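Local coordinates for protein TssK C (PDB 5M2Y) that serves as a baseplate protein of the type VI secretion system, whose C-terminal domain, the part described here, probably binds the membrane complex, at residues 17-21 with 22-26; 60-63 with 64-67; 93-96 with 97-101. One frame throughout, in Å; residues are numbered along the deposited sequence.

Contact 1 of 3, residues 17-21 with 22-26; sequences GALHD and ARLRE
An Asx turn built by D21 and R23, set on a backbone turn from D21 to L24, lies in the loop that carries the chain from strand 14-18 toward strand 28-35. D21 OD1 accepts the backbone N of R23, two residues on, at 3.0 Å, on its anti side and 20° out of the carboxylate plane. The same D21 oxygen takes R23 NE on its syn lone pair at 3.0 Å, while D21 OD2 receives R23 NH2 at 2.8 Å. R23 thus grips the carboxylate side-on, one nitrogen to each oxygen, with the two flat groups 25° apart. Two torsions make this possible: D21 swings CG opposite its own N (chi1 -169°), and the R23 chain bends at chi3. L24 N donates to D21 O at 3.1 Å from above the carbonyl plane. L19 and L24 are the buried residues of the contact: L24 CD1 meets L19 CD2 at 3.9 Å, the two leucines crossing at about a right angle, and both also lean on helix 97-106. With two donors on OD1 and a paired guanidinium, the carboxylate is fixed in rotation, and the ion pair would probably help to keep D21 ionised.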
loop_
_atom_site.group_PDB
_atom_site.type_symbol
_atom_site.label_atom_id
_atom_site.label_comp_id
_atom_site.label_asym_id
_atom_site.label_seq_id
_atom_site.Cartn_x
_atom_site.Cartn_y
_atom_site.Cartn_z
ATOM N N GLY A 17 -2.615 -1.971 -7.908
ATOM C CA GLY A 17 -1.456 -1.338 -8.516
ATOM C C GLY A 17 -0.636 -2.324 -9.316
ATOM O O GLY A 17 -0.480 -3.468 -8.900
ATOM N N ALA A 18 -0.119 -1.890 -10.479
ATOM C CA ALA A 18 0.722 -2.724 -11.338
ATOM C C ALA A 18 2.173 -2.527 -10.921
ATOM O O ALA A 18 2.606 -1.388 -10.727
ATOM C CB ALA A 18 0.534 -2.348 -12.805
ATOM N N LEU A 19 2.902 -3.634 -10.739
ATOM C CA LEU A 19 4.299 -3.596 -10.318
ATOM C C LEU A 19 5.221 -4.119 -11.426
ATOM O O LEU A 19 6.078 -4.951 -11.164
ATOM C CB LEU A 19 4.484 -4.404 -9.016
ATOM C CG LEU A 19 3.662 -3.978 -7.804
ATOM C CD1 LEU A 19 3.787 -5.016 -6.699
ATOM C CD2 LEU A 19 4.057 -2.549 -7.323
ATOM N N HIS A 20 5.068 -3.616 -12.660
ATOM C CA HIS A 20 5.900 -4.123 -13.749
ATOM C C HIS A 20 7.175 -3.323 -13.983
ATOM O O HIS A 20 7.999 -3.746 -14.796
ATOM C CB HIS A 20 5.115 -4.298 -15.051
ATOM C CG HIS A 20 3.858 -5.084 -14.890
ATOM N ND1 HIS A 20 2.649 -4.503 -15.072
ATOM C CD2 HIS A 20 3.660 -6.367 -14.492
ATOM C CE1 HIS A 20 1.737 -5.436 -14.852
ATOM N NE2 HIS A 20 2.300 -6.576 -14.492
ATOM N N ASP A 21 7.368 -2.209 -13.251
ATOM C CA ASP A 21 8.585 -1.409 -13.378
ATOM C C ASP A 21 9.768 -2.278 -12.947
ATOM O O ASP A 21 9.831 -2.718 -11.795
ATOM C CB ASP A 21 8.520 -0.130 -12.530
ATOM C CG ASP A 21 9.628 0.870 -12.810
ATOM O OD1 ASP A 21 10.797 0.446 -12.984
ATOM O OD2 ASP A 21 9.331 2.080 -12.832
ATOM N N ALA A 22 10.689 -2.542 -13.892
ATOM C CA ALA A 22 11.881 -3.370 -13.695
ATOM C C ALA A 22 12.758 -2.966 -12.523
ATOM O O ALA A 22 13.399 -3.839 -11.938
ATOM C CB ALA A 22 12.705 -3.436 -14.966
ATOM N N ARG A 23 12.761 -1.666 -12.154
ATOM C CA ARG A 23 13.550 -1.117 -11.044
ATOM C C ARG A 23 13.133 -1.629 -9.669
ATOM O O ARG A 23 13.966 -1.656 -8.782
ATOM C CB ARG A 23 13.528 0.408 -11.067
ATOM C CG ARG A 23 14.135 1.004 -12.330
ATOM C CD ARG A 23 13.954 2.503 -12.437
ATOM N NE ARG A 23 12.574 2.899 -12.634
ATOM C CZ ARG A 23 12.099 4.127 -12.473
ATOM N NH1 ARG A 23 12.947 5.117 -12.144
ATOM N NH2 ARG A 23 10.836 4.402 -12.665
ATOM N N LEU A 24 11.866 -2.052 -9.508
ATOM C CA LEU A 24 11.290 -2.580 -8.262
ATOM C C LEU A 24 11.932 -3.886 -7.774
ATOM O O LEU A 24 11.990 -4.115 -6.572
ATOM C CB LEU A 24 9.764 -2.743 -8.360
ATOM C CG LEU A 24 8.951 -1.476 -8.682
ATOM C CD1 LEU A 24 7.508 -1.809 -8.928
ATOM C CD2 LEU A 24 9.038 -0.444 -7.568
ATOM N N ARG A 25 12.419 -4.729 -8.683
ATOM C CA ARG A 25 13.070 -5.981 -8.301
ATOM C C ARG A 25 14.516 -5.793 -7.816
ATOM O O ARG A 25 15.097 -6.714 -7.257
ATOM C CB ARG A 25 12.992 -6.995 -9.450
ATOM C CG ARG A 25 11.838 -7.975 -9.278
ATOM C CD ARG A 25 10.596 -7.608 -10.072
ATOM N NE ARG A 25 10.685 -8.060 -11.458
ATOM C CZ ARG A 25 10.569 -7.270 -12.518
ATOM N NH1 ARG A 25 10.671 -7.775 -13.739
ATOM N NH2 ARG A 25 10.327 -5.974 -12.369
ATOM N N GLU A 26 15.081 -4.594 -8.006
ATOM C CA GLU A 26 16.448 -4.262 -7.594
ATOM C C GLU A 26 16.573 -3.719 -6.163
ATOM O O GLU A 26 17.663 -3.340 -5.722
ATOM C CB GLU A 26 17.070 -3.269 -8.577
ATOM C CG GLU A 26 17.336 -3.825 -9.959
ATOM C CD GLU A 26 17.370 -2.779 -11.060
ATOM O OE1 GLU A 26 17.598 -1.587 -10.757
ATOM O OE2 GLU A 26 17.175 -3.167 -12.236
#

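Contact 2 of 3, residues 60-63 with 64-67; sequences SEVV and NVAL
V62 turns CG1 anti to its backbone N (chi1 173°), and V65 keeps CG2 beside its own N and opposite its carbonyl carbon; these two rotations set the branches facing each other across a turn. CG1 of V62 meets CG2 of V65 at 3.8 Å, the side chains crossing at about a right angle. The same V65 CG2 also lies 3.5 Å from V62 O and grazes S60 OG, so one methyl bridges the mouth of the turn. At the corner, V63 has an extended backbone and N64 takes up the left-handed helical region, a combination that resembles a type II beta turn. The turn is opened, however: V62 O and V65 N do not bond directly but share a water, which donates to V62 O at 3.1 Å and accepts from V65 N at 3.0 Å. At this corner the V63 and N64 side chains run side by side in the same direction, with V63 CG2 3.6 Å from N64 ND2. A second water donates to V63 O at 2.8 Å and takes only a weak bond from N64 ND2. Upstream, S60 OG accepts from V62 N at 3.2 Å, closing an ST turn, and is hydrogen-bonded as well to D58 OD2. The serine hydroxyl therefore links D58 with the N-H of V62, just before the corner. Such a surface turn illustrates how solvent can stand in for a backbone bond: a single water satisfies V62 O and V65 N, and this bridge, the valine contact and the backbone bonds of V65 to S55 and L67 to A53 together probably hold the turn.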
loop_
_atom_site.group_PDB
_atom_site.type_symbol
_atom_site.label_atom_id
_atom_site.label_comp_id
_atom_site.label_asym_id
_atom_site.label_seq_id
_atom_site.Cartn_x
_atom_site.Cartn_y
_atom_site.Cartn_z
ATOM N N SER A 60 -7.029 -20.061 -5.830
ATOM C CA SER A 60 -8.157 -20.780 -5.277
ATOM C C SER A 60 -9.498 -20.188 -5.688
ATOM O O SER A 60 -9.531 -19.131 -6.265
ATOM C CB SER A 60 -8.061 -20.828 -3.750
ATOM O OG SER A 60 -8.502 -19.664 -3.165
ATOM N N GLU A 61 -10.586 -20.882 -5.374
ATOM C CA GLU A 61 -11.933 -20.390 -5.665
ATOM C C GLU A 61 -12.462 -19.489 -4.532
ATOM O O GLU A 61 -13.578 -18.983 -4.622
ATOM C CB GLU A 61 -12.900 -21.546 -5.947
ATOM N N VAL A 62 -11.646 -19.276 -3.476
ATOM C CA VAL A 62 -12.006 -18.434 -2.335
ATOM C C VAL A 62 -11.867 -16.975 -2.745
ATOM O O VAL A 62 -10.858 -16.586 -3.332
ATOM C CB VAL A 62 -11.187 -18.765 -1.056
ATOM C CG1 VAL A 62 -11.459 -17.766 0.057
ATOM C CG2 VAL A 62 -11.458 -20.182 -0.576
ATOM N N VAL A 63 -12.918 -16.186 -2.460
ATOM C CA VAL A 63 -12.922 -14.758 -2.733
ATOM C C VAL A 63 -12.160 -14.015 -1.603
ATOM O O VAL A 63 -12.125 -14.482 -0.463
ATOM C CB VAL A 63 -14.344 -14.151 -2.955
ATOM C CG1 VAL A 63 -15.183 -14.890 -3.994
ATOM C CG2 VAL A 63 -15.109 -13.963 -1.647
ATOM N N ASN A 64 -11.555 -12.872 -1.945
ATOM C CA ASN A 64 -10.864 -11.957 -1.031
ATOM C C ASN A 64 -9.696 -12.551 -0.232
ATOM O O ASN A 64 -9.491 -12.120 0.899
ATOM C CB ASN A 64 -11.867 -11.289 -0.049
ATOM C CG ASN A 64 -13.165 -10.802 -0.656
ATOM O OD1 ASN A 64 -13.234 -10.270 -1.764
ATOM N ND2 ASN A 64 -14.230 -10.954 0.090
ATOM N N VAL A 65 -8.914 -13.486 -0.809
ATOM C CA VAL A 65 -7.748 -14.065 -0.125
ATOM C C VAL A 65 -6.747 -12.956 0.212
ATOM O O VAL A 65 -6.483 -12.107 -0.633
ATOM C CB VAL A 65 -7.108 -15.250 -0.896
ATOM C CG1 VAL A 65 -5.882 -15.791 -0.168
ATOM C CG2 VAL A 65 -8.122 -16.365 -1.088
ATOM N N ALA A 66 -6.247 -12.941 1.454
ATOM C CA ALA A 66 -5.309 -11.934 1.942
ATOM C C ALA A 66 -3.874 -12.398 1.792
ATOM O O ALA A 66 -3.599 -13.598 1.780
ATOM C CB ALA A 66 -5.584 -11.631 3.405
ATOM N N LEU A 67 -2.957 -11.429 1.687
ATOM C CA LEU A 67 -1.528 -11.696 1.628
ATOM C C LEU A 67 -0.991 -11.496 3.038
ATOM O O LEU A 67 -1.100 -10.404 3.584
ATOM C CB LEU A 67 -0.816 -10.767 0.626
ATOM C CG LEU A 67 0.719 -10.891 0.556
ATOM C CD1 LEU A 67 1.157 -12.235 -0.022
ATOM C CD2 LEU A 67 1.316 -9.756 -0.233
HETATM O O HOH W 1 -8.922 -14.172 -3.770
HETATM O O HOH W 2 -13.602 -13.868 1.883
#

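Contact 3 of 3, residues 93-96 with 97-101; sequences LDLS and TDAAR
S96 follows strand 89-95 and meets A99 and A100 in the first turn of helix 97-106, where its hydroxyl takes the N-H of A99 and its carbonyl takes that of A100 in the ordinary helical bond. S96 OG accepts from A99 N at 3.1 Å. The hydroxyl gets there because it sits between the backbone N and carbonyl carbon (chi1 71°), from where it points forward over the helix start. The next amide, A100 N, donates to S96 O at 3.2 Å in a nearly straight bond of 175°; this is the first bond of the regular i to i+4 series, which R101 N continues by donating to T97 O. One residue thus supplies two acceptors, one from its side chain and one from its main chain, to successive amides. Its backbone is also tied to G69, a bond that holds the cap beside the chain leading into strand 70-75. A99 carries no polar side chain to return a bond to the S96 amide, so the cap is one-sided and not a full capping box; the A99 methyl instead touches S96 OG at 3.4 Å. Apolar contact completes the join: L95 CB faces A100 CB at 4.2 Å and lies a little farther from A99 CB, while L95 itself also packs on V70 and F30. Further back along the strand, the D94 carboxylate is paired with R73 through OD2. The N-to-C directions of strand 93-95 and helix 97-101 differ by 110°, so the chain swings sharply at a single residue. This is the serine N-cap of a strand-to-helix junction, with the helix springing from the end of the penultimate strand of an antiparallel sheet.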
loop_
_atom_site.group_PDB
_atom_site.type_symbol
_atom_site.label_atom_id
_atom_site.label_comp_id
_atom_site.label_asym_id
_atom_site.label_seq_id
_atom_site.Cartn_x
_atom_site.Cartn_y
_atom_site.Cartn_z
ATOM N N LEU A 93 4.935 0.010 4.336
ATOM C CA LEU A 93 4.577 -1.390 4.210
ATOM C C LEU A 93 5.804 -2.184 4.658
ATOM O O LEU A 93 6.842 -2.153 4.005
ATOM C CB LEU A 93 4.190 -1.761 2.781
ATOM C CG LEU A 93 2.980 -1.058 2.166
ATOM C CD1 LEU A 93 2.693 -1.648 0.804
ATOM C CD2 LEU A 93 1.736 -1.163 3.062
ATOM N N ASP A 94 5.699 -2.813 5.826
ATOM C CA ASP A 94 6.769 -3.636 6.371
ATOM C C ASP A 94 6.458 -5.035 5.834
ATOM O O ASP A 94 5.591 -5.736 6.355
ATOM C CB ASP A 94 6.788 -3.591 7.911
ATOM C CG ASP A 94 8.007 -4.251 8.539
ATOM O OD1 ASP A 94 8.778 -4.900 7.810
ATOM O OD2 ASP A 94 8.161 -4.152 9.772
ATOM N N LEU A 95 7.133 -5.398 4.739
ATOM C CA LEU A 95 6.915 -6.664 4.058
ATOM C C LEU A 95 7.870 -7.765 4.471
ATOM O O LEU A 95 9.071 -7.538 4.604
ATOM C CB LEU A 95 6.997 -6.469 2.542
ATOM C CG LEU A 95 6.104 -5.373 1.907
ATOM C CD1 LEU A 95 6.475 -5.123 0.441
ATOM C CD2 LEU A 95 4.620 -5.702 2.066
ATOM N N SER A 96 7.328 -8.974 4.633
ATOM C CA SER A 96 8.114 -10.180 4.896
ATOM C C SER A 96 8.795 -10.538 3.562
ATOM O O SER A 96 8.438 -9.983 2.516
ATOM C CB SER A 96 7.209 -11.324 5.345
ATOM O OG SER A 96 6.410 -11.824 4.289
ATOM N N THR A 97 9.765 -11.468 3.603
ATOM C CA THR A 97 10.461 -11.925 2.403
ATOM C C THR A 97 9.453 -12.500 1.400
ATOM O O THR A 97 9.482 -12.113 0.234
ATOM C CB THR A 97 11.561 -12.927 2.786
ATOM O OG1 THR A 97 12.453 -12.287 3.700
ATOM C CG2 THR A 97 12.320 -13.456 1.572
ATOM N N ASP A 98 8.542 -13.368 1.878
ATOM C CA ASP A 98 7.513 -14.013 1.064
ATOM C C ASP A 98 6.513 -13.034 0.473
ATOM O O ASP A 98 6.156 -13.183 -0.696
ATOM C CB ASP A 98 6.795 -15.122 1.854
ATOM C CG ASP A 98 7.642 -16.347 2.149
ATOM O OD1 ASP A 98 8.769 -16.440 1.611
ATOM O OD2 ASP A 98 7.172 -17.215 2.903
ATOM N N ALA A 99 6.074 -12.031 1.262
ATOM C CA ALA A 99 5.106 -11.030 0.803
ATOM C C ALA A 99 5.635 -10.191 -0.350
ATOM O O ALA A 99 4.952 -10.063 -1.356
ATOM C CB ALA A 99 4.690 -10.131 1.950
ATOM N N ALA A 100 6.854 -9.648 -0.206
ATOM C CA ALA A 100 7.532 -8.835 -1.214
ATOM C C ALA A 100 7.718 -9.627 -2.506
ATOM O O ALA A 100 7.376 -9.133 -3.577
ATOM C CB ALA A 100 8.879 -8.386 -0.684
ATOM N N ARG A 101 8.204 -10.869 -2.389
ATOM C CA ARG A 101 8.408 -11.763 -3.516
ATOM C C ARG A 101 7.083 -12.062 -4.223
ATOM O O ARG A 101 7.040 -11.979 -5.440
ATOM C CB ARG A 101 9.096 -13.070 -3.049
ATOM C CG ARG A 101 9.400 -14.077 -4.164
ATOM C CD ARG A 101 10.131 -15.303 -3.643
#

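In the fold
From the N terminus, contact 1 comes first, closing the loop that joins strand 14-18 to strand 28-35. Contact 2 follows in the long exposed loop between strands 52-54 and 70-75, the two outermost strands of the sheet. Contact 3 comes last, where strand 89-95 passes into helix 97-106. The three lie in series, and none nests within or crosses another. Their common ground is helix 97-106: in contact 1 L19 rests on M103 and L24 on L104, while L67 of contact 2 packs on A99, A102 and M103. Contacts 2 and 3 touch directly, L67 CD2 lying 3.8 Å from A99 O, whereas contact 1 stays about 6 Å from contact 3 at the nearest atoms.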